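Local coordinates for ABC transporter sugar binding protein (Xanthomonas axonopodis pv. citri, PDB 3UOR) that probably binds maltose or related sugars in the periplasm as the solute-binding component of an ABC transporter, at residues A[143-148]-A[265-270]; A[157-162]-A[170-175]; A[250-255]-A[273-278]; A[282-287]-A[355-360]. All coordinates share one frame; numbering follows the deposited sequence.

Contact 1 opens first, at residues 143-148 on the long strand 134-150, and closes a loop of 116 residues at 265-270. Contact 2 is nested inside that loop. It folds the loop 157-162 back onto helix 166-180. Contact 3 crosses contact 1. It opens at helix 250-256, before contact 1 closes, and closes at the end of helix 267-275, which both use. Contact 4 opens only after contact 3 has closed, and joins strand 284-287 to the residues leading into helix 359-364. Contacts 1 and 4 reach the same mixed sheet through neighbouring strands. Contacts 3 and 4 meet where Gln-276 OE1 accepts a probable hydrogen bond from Trp-284 NE1, 3.0 Å.

Contact 1. Residues A[143-148]-A[265-270]; sequences DTRLLF and GPWNVR
Asp-143 OD1 is gripped by Arg-145 and also meets residues 265-270. It accepts a hydrogen bond from Arg-145 NE at 2.9 Å, and Pro-266 CD and Trp-267 CZ3 approach it from across the contact. The second carboxylate oxygen is bonded to Arg-145 NH2. This side-on salt bridge uses one nitrogen for each oxygen, and both oxygens lie near the guanidinium plane. It thereby fixes the rotation of the guanidinium group.

The indole of Trp-267 then meets the guanidinium with its edge. Trp-267 CH2 stands over the centre of one guanidinium face, 3.3 Å from Arg-145 CZ, and the two planes are 87° apart. Trp-267 CG sits between the backbone N and the carbonyl carbon (chi1 67°), which turns the ring back over Gly-265. The close approach of backbones is made at Gly-265. Its CA makes a CH...O contact with Thr-144 O at 3.5 Å, and Pro-266 CD lies 3.3 Å from the same Thr-144 O.

Further along, Phe-148 points toward residues 265-269. Its CZ brings the ring edge to Gly-265 O at 3.3 Å and also touches Asn-268 CB. Phe-148 CE1 packs on Val-269 CG2 at 3.7 Å.

The contact joins strand 134-150, at and after its break at 144-145, to the turn into helix 267-275. In this alpha/beta periplasmic-binding protein, Gly-265 and Pro-266 connect strand 259-264 to that helix, a strand-to-helix step packed on the antiparallel neighbour strand. Phe-148 also meets Phe-272 of the helix, as well as Trp-284 and Thr-286 of strand 284-287. Phe-361 of helix 359-364 touches both Leu-146 and Val-269.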
# COMPACT_ATOMS: atom_id res chain seq x y z
N ASP A 143 3.56 0.57 2.04
CA ASP A 143 2.73 -0.59 2.30
C ASP A 143 2.47 -1.24 0.95
O ASP A 143 1.95 -0.59 0.05
CB ASP A 143 1.43 -0.15 2.96
CG ASP A 143 0.40 -1.27 3.05
OD1 ASP A 143 0.72 -2.43 2.69
OD2 ASP A 143 -0.72 -0.98 3.49
N THR A 144 2.86 -2.49 0.79
CA THR A 144 2.48 -3.23 -0.40
C THR A 144 2.11 -4.66 0.02
O THR A 144 2.47 -5.09 1.12
CB THR A 144 3.59 -3.23 -1.47
OG1 THR A 144 3.08 -3.77 -2.70
CG2 THR A 144 4.74 -4.08 -1.01
N ARG A 145 1.38 -5.38 -0.83
CA ARG A 145 0.80 -6.68 -0.45
C ARG A 145 1.39 -7.80 -1.28
O ARG A 145 1.50 -7.67 -2.49
CB ARG A 145 -0.73 -6.64 -0.65
CG ARG A 145 -1.41 -5.45 0.05
CD ARG A 145 -1.06 -5.44 1.53
NE ARG A 145 -1.52 -4.22 2.20
CZ ARG A 145 -2.78 -4.00 2.56
NH1 ARG A 145 -3.72 -4.92 2.33
NH2 ARG A 145 -3.11 -2.85 3.16
N LEU A 146 1.77 -8.89 -0.65
CA LEU A 146 2.38 -10.00 -1.38
C LEU A 146 2.06 -11.28 -0.62
O LEU A 146 1.26 -11.26 0.32
CB LEU A 146 3.90 -9.75 -1.54
CG LEU A 146 4.75 -9.41 -0.31
CD1 LEU A 146 4.58 -10.46 0.77
CD2 LEU A 146 6.26 -9.19 -0.65
N LEU A 147 2.65 -12.41 -1.01
CA LEU A 147 2.26 -13.69 -0.42
C LEU A 147 3.07 -14.13 0.79
O LEU A 147 4.27 -14.33 0.69
CB LEU A 147 2.34 -14.81 -1.46
CG LEU A 147 1.58 -14.58 -2.77
CD1 LEU A 147 2.00 -15.63 -3.78
CD2 LEU A 147 0.07 -14.62 -2.54
N PHE A 148 2.41 -14.29 1.93
CA PHE A 148 2.97 -15.05 3.04
C PHE A 148 2.62 -16.49 2.74
O PHE A 148 1.51 -16.76 2.30
CB PHE A 148 2.31 -14.63 4.37
CG PHE A 148 2.74 -13.28 4.84
CD1 PHE A 148 3.64 -13.15 5.90
CD2 PHE A 148 2.28 -12.14 4.23
CE1 PHE A 148 4.06 -11.90 6.33
CE2 PHE A 148 2.71 -10.88 4.65
CZ PHE A 148 3.59 -10.76 5.71
N GLY A 265 0.17 -7.58 3.92
CA GLY A 265 1.21 -6.57 4.02
C GLY A 265 2.27 -6.75 5.10
O GLY A 265 2.26 -7.74 5.82
N PRO A 266 3.19 -5.77 5.21
CA PRO A 266 4.40 -5.87 6.03
C PRO A 266 4.14 -6.02 7.52
O PRO A 266 4.93 -6.67 8.20
CB PRO A 266 5.16 -4.55 5.75
CG PRO A 266 4.19 -3.66 5.03
CD PRO A 266 3.22 -4.59 4.33
N TRP A 267 3.05 -5.44 8.03
CA TRP A 267 2.74 -5.52 9.46
C TRP A 267 2.53 -6.97 9.90
O TRP A 267 2.64 -7.29 11.08
CB TRP A 267 1.49 -4.70 9.80
CG TRP A 267 0.25 -5.30 9.18
CD1 TRP A 267 -0.57 -6.25 9.73
CD2 TRP A 267 -0.27 -5.02 7.87
NE1 TRP A 267 -1.58 -6.57 8.85
CE2 TRP A 267 -1.42 -5.83 7.70
CE3 TRP A 267 0.12 -4.16 6.84
CZ2 TRP A 267 -2.19 -5.80 6.53
CZ3 TRP A 267 -0.65 -4.13 5.67
CH2 TRP A 267 -1.79 -4.95 5.53
N ASN A 268 2.25 -7.87 8.95
CA ASN A 268 2.05 -9.27 9.33
C ASN A 268 3.33 -9.99 9.71
O ASN A 268 3.29 -11.00 10.42
CB ASN A 268 1.34 -10.06 8.22
CG ASN A 268 -0.13 -9.70 8.10
OD1 ASN A 268 -0.57 -9.15 7.10
ND2 ASN A 268 -0.90 -10.02 9.14
N VAL A 269 4.46 -9.52 9.21
CA VAL A 269 5.70 -10.26 9.44
C VAL A 269 5.87 -10.45 10.94
O VAL A 269 6.04 -11.58 11.41
CB VAL A 269 6.93 -9.58 8.80
CG1 VAL A 269 8.24 -10.27 9.25
CG2 VAL A 269 6.81 -9.63 7.29
N ARG A 270 5.78 -9.36 11.70
CA ARG A 270 5.92 -9.43 13.15
C ARG A 270 4.85 -10.31 13.78
O ARG A 270 5.15 -11.15 14.64
CB ARG A 270 5.89 -8.04 13.78
CG ARG A 270 6.34 -8.05 15.24
CD ARG A 270 6.48 -6.64 15.83
NE ARG A 270 7.29 -5.72 15.01
CZ ARG A 270 8.48 -6.00 14.48
NH1 ARG A 270 9.04 -7.19 14.66
NH2 ARG A 270 9.12 -5.07 13.77

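Contact 2. Residues A[157-162]-A[170-175]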
# COMPACT_ATOMS: atom_id res chain seq x y z
N ALA A 157 3.01 -30.10 -1.46
CA ALA A 157 2.31 -30.08 -2.74
C ALA A 157 3.30 -30.30 -3.88
O ALA A 157 2.91 -30.36 -5.04
CB ALA A 157 1.54 -28.79 -2.92
N GLY A 158 4.59 -30.41 -3.55
CA GLY A 158 5.58 -30.79 -4.55
C GLY A 158 6.62 -29.74 -4.88
O GLY A 158 7.55 -30.02 -5.63
N TYR A 159 6.49 -28.55 -4.31
CA TYR A 159 7.29 -27.41 -4.76
C TYR A 159 8.27 -26.86 -3.76
O TYR A 159 7.95 -26.71 -2.58
CB TYR A 159 6.38 -26.28 -5.20
CG TYR A 159 5.52 -26.58 -6.39
CD1 TYR A 159 4.29 -27.21 -6.24
CD2 TYR A 159 5.92 -26.20 -7.67
CE1 TYR A 159 3.48 -27.48 -7.35
CE2 TYR A 159 5.13 -26.45 -8.78
CZ TYR A 159 3.90 -27.10 -8.62
OH TYR A 159 3.11 -27.35 -9.73
N SER A 160 9.46 -26.51 -4.25
CA SER A 160 10.44 -25.80 -3.45
C SER A 160 10.47 -24.32 -3.83
O SER A 160 10.98 -23.50 -3.07
CB SER A 160 11.82 -26.40 -3.66
OG SER A 160 12.35 -26.00 -4.92
N GLN A 161 9.95 -23.99 -5.01
CA GLN A 161 9.91 -22.61 -5.50
C GLN A 161 8.49 -22.06 -5.42
O GLN A 161 7.52 -22.76 -5.73
CB GLN A 161 10.33 -22.56 -6.98
CG GLN A 161 11.67 -23.21 -7.30
CD GLN A 161 12.77 -22.66 -6.45
OE1 GLN A 161 13.18 -21.51 -6.61
NE2 GLN A 161 13.26 -23.48 -5.52
N MET A 162 8.36 -20.81 -5.00
CA MET A 162 7.07 -20.15 -5.12
C MET A 162 6.89 -19.79 -6.58
O MET A 162 7.87 -19.60 -7.30
CB MET A 162 6.99 -18.91 -4.22
CG MET A 162 6.72 -19.22 -2.76
SD MET A 162 5.04 -19.83 -2.50
CE MET A 162 4.22 -18.23 -2.34
N GLU A 170 -1.57 -20.68 -10.52
CA GLU A 170 -2.77 -21.52 -10.62
C GLU A 170 -2.44 -23.01 -10.43
O GLU A 170 -3.13 -23.72 -9.68
CB GLU A 170 -3.48 -21.28 -11.96
CG GLU A 170 -3.94 -19.84 -12.11
CD GLU A 170 -4.99 -19.68 -13.21
OE1 GLU A 170 -5.03 -20.52 -14.13
OE2 GLU A 170 -5.77 -18.72 -13.15
N GLN A 171 -1.39 -23.48 -11.09
CA GLN A 171 -0.97 -24.88 -10.94
C GLN A 171 -0.55 -25.21 -9.51
O GLN A 171 -0.92 -26.25 -8.99
CB GLN A 171 0.16 -25.20 -11.91
CG GLN A 171 -0.27 -25.12 -13.34
CD GLN A 171 -1.29 -26.19 -13.65
OE1 GLN A 171 -1.12 -27.35 -13.27
NE2 GLN A 171 -2.37 -25.80 -14.31
N VAL A 172 0.21 -24.32 -8.87
CA VAL A 172 0.60 -24.55 -7.47
C VAL A 172 -0.64 -24.60 -6.57
O VAL A 172 -0.77 -25.48 -5.71
CB VAL A 172 1.56 -23.46 -6.95
CG1 VAL A 172 1.72 -23.60 -5.45
CG2 VAL A 172 2.92 -23.54 -7.66
N MET A 173 -1.55 -23.66 -6.76
CA MET A 173 -2.76 -23.65 -5.94
C MET A 173 -3.58 -24.92 -6.16
O MET A 173 -4.11 -25.49 -5.21
CB MET A 173 -3.60 -22.39 -6.16
CG MET A 173 -2.96 -21.13 -5.53
SD MET A 173 -4.00 -19.67 -5.71
CE MET A 173 -4.04 -19.45 -7.50
N ALA A 174 -3.68 -25.37 -7.40
CA ALA A 174 -4.46 -26.59 -7.66
C ALA A 174 -3.75 -27.75 -6.98
O ALA A 174 -4.38 -28.65 -6.43
CB ALA A 174 -4.60 -26.84 -9.16
N ALA A 175 -2.41 -27.72 -6.98
CA ALA A 175 -1.65 -28.82 -6.40
C ALA A 175 -1.86 -28.86 -4.88
O ALA A 175 -1.97 -29.93 -4.28
CB ALA A 175 -0.16 -28.70 -6.76
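Tyr-159 receives Val-172 over one face of its ring. Val-172 CG2 lies 3.8 Å from the ring centroid and only 9° off the normal, a well-centred CH-pi contact. Ala-175 CB comes at the edge of the same ring, close to its plane, 3.9 Å from Tyr-159 CE1. The phenol therefore lies alongside the helix, one turn of which supplies both partners. Ala-157 adds a second apolar contact, its CB 4.2 Å from Ala-175 CB. No hydrogen bond joins the two segments.

The turn is set up by a Schellman motif. Gly-158, with positive phi, ends helix 151-156 and redirects the chain toward helix 166-180. Tyr-159 follows directly. Its CG stands anti to the carbonyl carbon (chi1 -65°), and the ring extends over Val-172.

Leu-154 of helix 151-156 touches both Tyr-159 and Val-172. Met-162 packs on Leu-147 and Tyr-149 of strand 134-150, which ties the end of the loop to the mixed sheet. On the far side of helix 166-180, Met-173 rests on Met-233 and Trp-238.

Contact 3. Residues A[250-255]-A[273-278]; sequences VWYEFF and KLRQPP
Arg-275 reaches Trp-251 because its CG stands anti to the carbonyl carbon (chi1 -56°) and its chain then runs extended from CG to NE. Trp-251 also places CG anti to its own carbonyl carbon, and its benzene ring meets the arginine end. Arg-275 NE lies 3.4 Å from Trp-251 CE3. The guanidinium is tilted 37° from the ring plane. Its CZ is 4.2 Å from the centroid of the six-membered ring and 35° off the normal, an off-centre cation-pi contact. Val-250 CG2 lies over the opposite indole face, toward its rim.

The methylenes of the same arginine serve Tyr-252. Arg-275 CD sits over the face of that ring, 4.2 Å from its centroid, and Arg-275 CG is 3.7 Å from Tyr-252 OH. The arginine is thus laid across two aromatic residues of helix 250-256.

Phe-255, one turn on from Trp-251, meets the residues that follow helix 267-275. Pro-277 CD packs over its ring, 3.7 Å from the centroid, and Gln-276 CA lies over the same face. Phe-254 is on the other face of Phe-255, whose ring also meets Trp-284 edge-to-face.

The contact has no hydrogen bond across it. It joins helix 250-256 to the end of helix 267-275 and the loop after it, through ring faces, CH groups and one charge. Glu-271 forms a salt bridge with Arg-275 NH1, so the positive charge is probably balanced in part by Glu-271 while it also faces the indole.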
# COMPACT_ATOMS: atom_id res chain seq x y z
N VAL A 250 -6.33 -14.80 11.45
CA VAL A 250 -5.58 -15.06 10.22
C VAL A 250 -4.26 -15.75 10.49
O VAL A 250 -3.82 -16.58 9.70
CB VAL A 250 -5.36 -13.81 9.35
CG1 VAL A 250 -6.70 -13.23 8.90
CG2 VAL A 250 -4.53 -12.76 10.10
N TRP A 251 -3.64 -15.45 11.62
CA TRP A 251 -2.34 -16.05 11.92
C TRP A 251 -2.46 -17.51 12.34
O TRP A 251 -1.72 -18.38 11.86
CB TRP A 251 -1.57 -15.21 12.94
CG TRP A 251 -1.54 -13.77 12.52
CD1 TRP A 251 -0.88 -13.25 11.44
CD2 TRP A 251 -2.23 -12.68 13.13
NE1 TRP A 251 -1.11 -11.90 11.35
CE2 TRP A 251 -1.94 -11.52 12.38
CE3 TRP A 251 -3.07 -12.57 14.25
CZ2 TRP A 251 -2.43 -10.27 12.72
CZ3 TRP A 251 -3.57 -11.33 14.58
CH2 TRP A 251 -3.25 -10.19 13.81
N TYR A 252 -3.41 -17.81 13.22
CA TYR A 252 -3.59 -19.19 13.65
C TYR A 252 -4.12 -20.10 12.55
O TYR A 252 -3.62 -21.21 12.38
CB TYR A 252 -4.43 -19.26 14.92
CG TYR A 252 -3.68 -18.66 16.09
CD1 TYR A 252 -2.38 -19.09 16.39
CD2 TYR A 252 -4.24 -17.65 16.87
CE1 TYR A 252 -1.68 -18.55 17.45
CE2 TYR A 252 -3.54 -17.10 17.93
CZ TYR A 252 -2.26 -17.56 18.21
OH TYR A 252 -1.55 -17.02 19.26
N GLU A 253 -5.09 -19.62 11.78
CA GLU A 253 -5.57 -20.39 10.64
C GLU A 253 -4.43 -20.74 9.68
O GLU A 253 -4.36 -21.86 9.16
CB GLU A 253 -6.69 -19.65 9.91
CG GLU A 253 -7.95 -19.45 10.74
CD GLU A 253 -8.70 -20.75 11.02
OE1 GLU A 253 -9.93 -20.67 11.26
OE2 GLU A 253 -8.09 -21.84 10.98
N PHE A 254 -3.54 -19.78 9.46
CA PHE A 254 -2.38 -19.97 8.59
C PHE A 254 -1.50 -21.08 9.15
O PHE A 254 -1.17 -22.04 8.43
CB PHE A 254 -1.62 -18.65 8.49
CG PHE A 254 -0.33 -18.71 7.71
CD1 PHE A 254 -0.31 -18.51 6.35
CD2 PHE A 254 0.89 -18.90 8.37
CE1 PHE A 254 0.90 -18.51 5.64
CE2 PHE A 254 2.10 -18.91 7.67
CZ PHE A 254 2.11 -18.72 6.31
N PHE A 255 -1.14 -20.99 10.42
CA PHE A 255 -0.29 -22.00 11.05
C PHE A 255 -1.05 -23.32 11.33
O PHE A 255 -0.44 -24.36 11.59
CB PHE A 255 0.34 -21.46 12.34
CG PHE A 255 1.40 -20.42 12.10
CD1 PHE A 255 2.48 -20.68 11.29
CD2 PHE A 255 1.32 -19.18 12.71
CE1 PHE A 255 3.45 -19.73 11.06
CE2 PHE A 255 2.29 -18.23 12.50
CZ PHE A 255 3.36 -18.50 11.68
N LYS A 273 5.53 -13.90 13.32
CA LYS A 273 6.68 -14.26 14.14
C LYS A 273 6.22 -14.57 15.56
O LYS A 273 6.63 -15.58 16.14
CB LYS A 273 7.70 -13.13 14.18
CG LYS A 273 8.68 -13.10 13.01
CD LYS A 273 9.61 -11.90 13.15
CE LYS A 273 10.59 -11.75 12.00
NZ LYS A 273 11.14 -10.35 11.91
N LEU A 274 5.36 -13.72 16.10
CA LEU A 274 4.90 -13.87 17.48
C LEU A 274 4.09 -15.14 17.72
O LEU A 274 4.10 -15.70 18.82
CB LEU A 274 4.07 -12.67 17.90
CG LEU A 274 4.78 -11.33 18.06
CD1 LEU A 274 3.79 -10.32 18.61
CD2 LEU A 274 5.98 -11.46 18.98
N ARG A 275 3.38 -15.60 16.70
CA ARG A 275 2.44 -16.70 16.88
C ARG A 275 2.95 -18.00 16.27
O ARG A 275 2.32 -19.05 16.39
CB ARG A 275 1.06 -16.32 16.33
CG ARG A 275 0.52 -15.04 16.95
CD ARG A 275 -0.77 -14.61 16.28
NE ARG A 275 -1.40 -13.52 17.02
CZ ARG A 275 -0.87 -12.31 17.16
NH1 ARG A 275 0.31 -12.04 16.61
NH2 ARG A 275 -1.51 -11.38 17.85
N GLN A 276 4.10 -17.91 15.62
CA GLN A 276 4.85 -19.04 15.10
C GLN A 276 4.92 -20.16 16.16
O GLN A 276 5.66 -20.04 17.14
CB GLN A 276 6.25 -18.52 14.80
CG GLN A 276 7.20 -19.37 14.02
CD GLN A 276 8.46 -18.58 13.70
OE1 GLN A 276 9.09 -18.77 12.66
NE2 GLN A 276 8.80 -17.65 14.58
N PRO A 277 4.17 -21.24 15.97
CA PRO A 277 4.21 -22.32 16.97
C PRO A 277 5.55 -23.06 16.96
O PRO A 277 6.16 -23.20 15.91
CB PRO A 277 3.07 -23.25 16.53
CG PRO A 277 2.94 -23.03 15.06
CD PRO A 277 3.33 -21.59 14.80
N PRO A 278 6.01 -23.53 18.13
CA PRO A 278 7.32 -24.14 18.36
C PRO A 278 8.05 -24.70 17.13
O PRO A 278 9.09 -24.16 16.75
CB PRO A 278 6.99 -25.26 19.35
CG PRO A 278 5.92 -24.64 20.20
CD PRO A 278 5.17 -23.63 19.34

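Contact 4. Residues A[282-287]-A[355-360]; sequences GNWGTA and DALAHA
Trp-284 offers one ring face to Leu-357, whose CD2 lies 4.0 Å above the plane, offset toward the rim. The other methyl, Leu-357 CD1, touches Trp-284 CH2 at 3.8 Å, and the two side chains cross at about a right angle. Phe-272 of helix 267-275 also meets the indole. Leu-357 CD2 also reaches Gly-285 CA at 3.6 Å, close against the strand.

Thr-286 makes the polar link. Its OG1 lies between the backbone N and the carbonyl carbon (chi1 59°) and donates to Leu-357 O at 2.8 Å. The donor stands 35° above the carbonyl plane. Ala-360 CB packs beside it, 3.4 Å from Thr-286 OG1. Asp-355 shapes the opposing turn, where its OD1 accepts from Leu-357 N in an Asx turn.

The contact sets strand 284-287, paired with 134-150 in the mixed sheet, against the residues leading into helix 359-364. Water completes the chemistry. One molecule donates to Thr-286 OG1 at 2.7 Å and accepts from Ala-360 N at 2.9 Å. Another accepts from Thr-286 N. The hydroxyl is therefore both donor and acceptor, and links the strand to Leu-357 directly and to Ala-360 through water.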
# COMPACT_ATOMS: atom_id res chain seq x y z
N GLY A 282 11.07 -20.85 10.58
CA GLY A 282 11.60 -21.10 9.24
C GLY A 282 10.79 -21.98 8.30
O GLY A 282 11.27 -22.33 7.22
N ASN A 283 9.57 -22.36 8.69
CA ASN A 283 8.68 -23.07 7.77
C ASN A 283 7.65 -22.17 7.10
O ASN A 283 6.70 -22.65 6.49
CB ASN A 283 8.00 -24.25 8.46
CG ASN A 283 8.91 -25.46 8.55
OD1 ASN A 283 9.16 -26.14 7.55
ND2 ASN A 283 9.43 -25.73 9.75
N TRP A 284 7.84 -20.85 7.20
CA TRP A 284 7.01 -19.92 6.45
C TRP A 284 7.87 -18.77 5.97
O TRP A 284 8.93 -18.49 6.53
CB TRP A 284 5.85 -19.40 7.30
CG TRP A 284 6.31 -18.60 8.48
CD1 TRP A 284 6.80 -19.08 9.66
CD2 TRP A 284 6.35 -17.17 8.59
NE1 TRP A 284 7.12 -18.04 10.50
CE2 TRP A 284 6.86 -16.86 9.86
CE3 TRP A 284 6.01 -16.12 7.72
CZ2 TRP A 284 7.03 -15.55 10.30
CZ3 TRP A 284 6.19 -14.82 8.16
CH2 TRP A 284 6.69 -14.55 9.43
N GLY A 285 7.41 -18.09 4.93
CA GLY A 285 8.13 -16.98 4.39
C GLY A 285 7.25 -16.04 3.61
O GLY A 285 6.03 -16.17 3.66
N THR A 286 7.88 -15.12 2.90
CA THR A 286 7.16 -14.17 2.08
C THR A 286 7.70 -14.27 0.65
O THR A 286 8.87 -14.58 0.46
CB THR A 286 7.40 -12.75 2.60
OG1 THR A 286 8.80 -12.48 2.59
CG2 THR A 286 6.90 -12.62 4.03
N ALA A 287 6.85 -14.03 -0.35
CA ALA A 287 7.27 -14.12 -1.74
C ALA A 287 6.57 -13.02 -2.51
O ALA A 287 5.43 -12.71 -2.24
CB ALA A 287 6.92 -15.51 -2.37
N ASP A 355 17.60 -9.76 6.16
CA ASP A 355 16.32 -10.15 6.74
C ASP A 355 15.61 -10.98 5.68
O ASP A 355 15.12 -10.45 4.69
CB ASP A 355 15.50 -8.91 7.11
CG ASP A 355 14.19 -9.24 7.83
OD1 ASP A 355 13.68 -10.37 7.67
OD2 ASP A 355 13.66 -8.36 8.55
N ALA A 356 15.57 -12.28 5.89
CA ALA A 356 15.03 -13.21 4.91
C ALA A 356 13.55 -12.98 4.63
O ALA A 356 13.06 -13.29 3.54
CB ALA A 356 15.25 -14.66 5.37
N LEU A 357 12.83 -12.43 5.60
CA LEU A 357 11.41 -12.18 5.42
C LEU A 357 11.14 -10.82 4.79
O LEU A 357 10.05 -10.58 4.25
CB LEU A 357 10.68 -12.31 6.76
CG LEU A 357 10.73 -13.72 7.33
CD1 LEU A 357 10.30 -13.70 8.78
CD2 LEU A 357 9.84 -14.62 6.51
N ALA A 358 12.12 -9.92 4.86
CA ALA A 358 11.96 -8.60 4.26
C ALA A 358 12.25 -8.66 2.77
O ALA A 358 11.76 -7.85 2.00
CB ALA A 358 12.85 -7.56 4.96
N HIS A 359 13.04 -9.65 2.36
CA HIS A 359 13.58 -9.65 0.99
C HIS A 359 12.48 -9.52 -0.07
O HIS A 359 12.63 -8.80 -1.05
CB HIS A 359 14.41 -10.93 0.75
CG HIS A 359 14.91 -11.06 -0.65
ND1 HIS A 359 16.18 -10.66 -1.02
CD2 HIS A 359 14.33 -11.56 -1.76
CE1 HIS A 359 16.35 -10.89 -2.31
NE2 HIS A 359 15.24 -11.44 -2.78
N ALA A 360 11.37 -10.23 0.12
CA ALA A 360 10.33 -10.27 -0.90
C ALA A 360 9.70 -8.90 -1.10
O ALA A 360 9.45 -8.48 -2.23
CB ALA A 360 9.27 -11.32 -0.54
O HOH W 1 10.91 -15.69 2.80
O HOH W 2 11.21 -12.79 1.46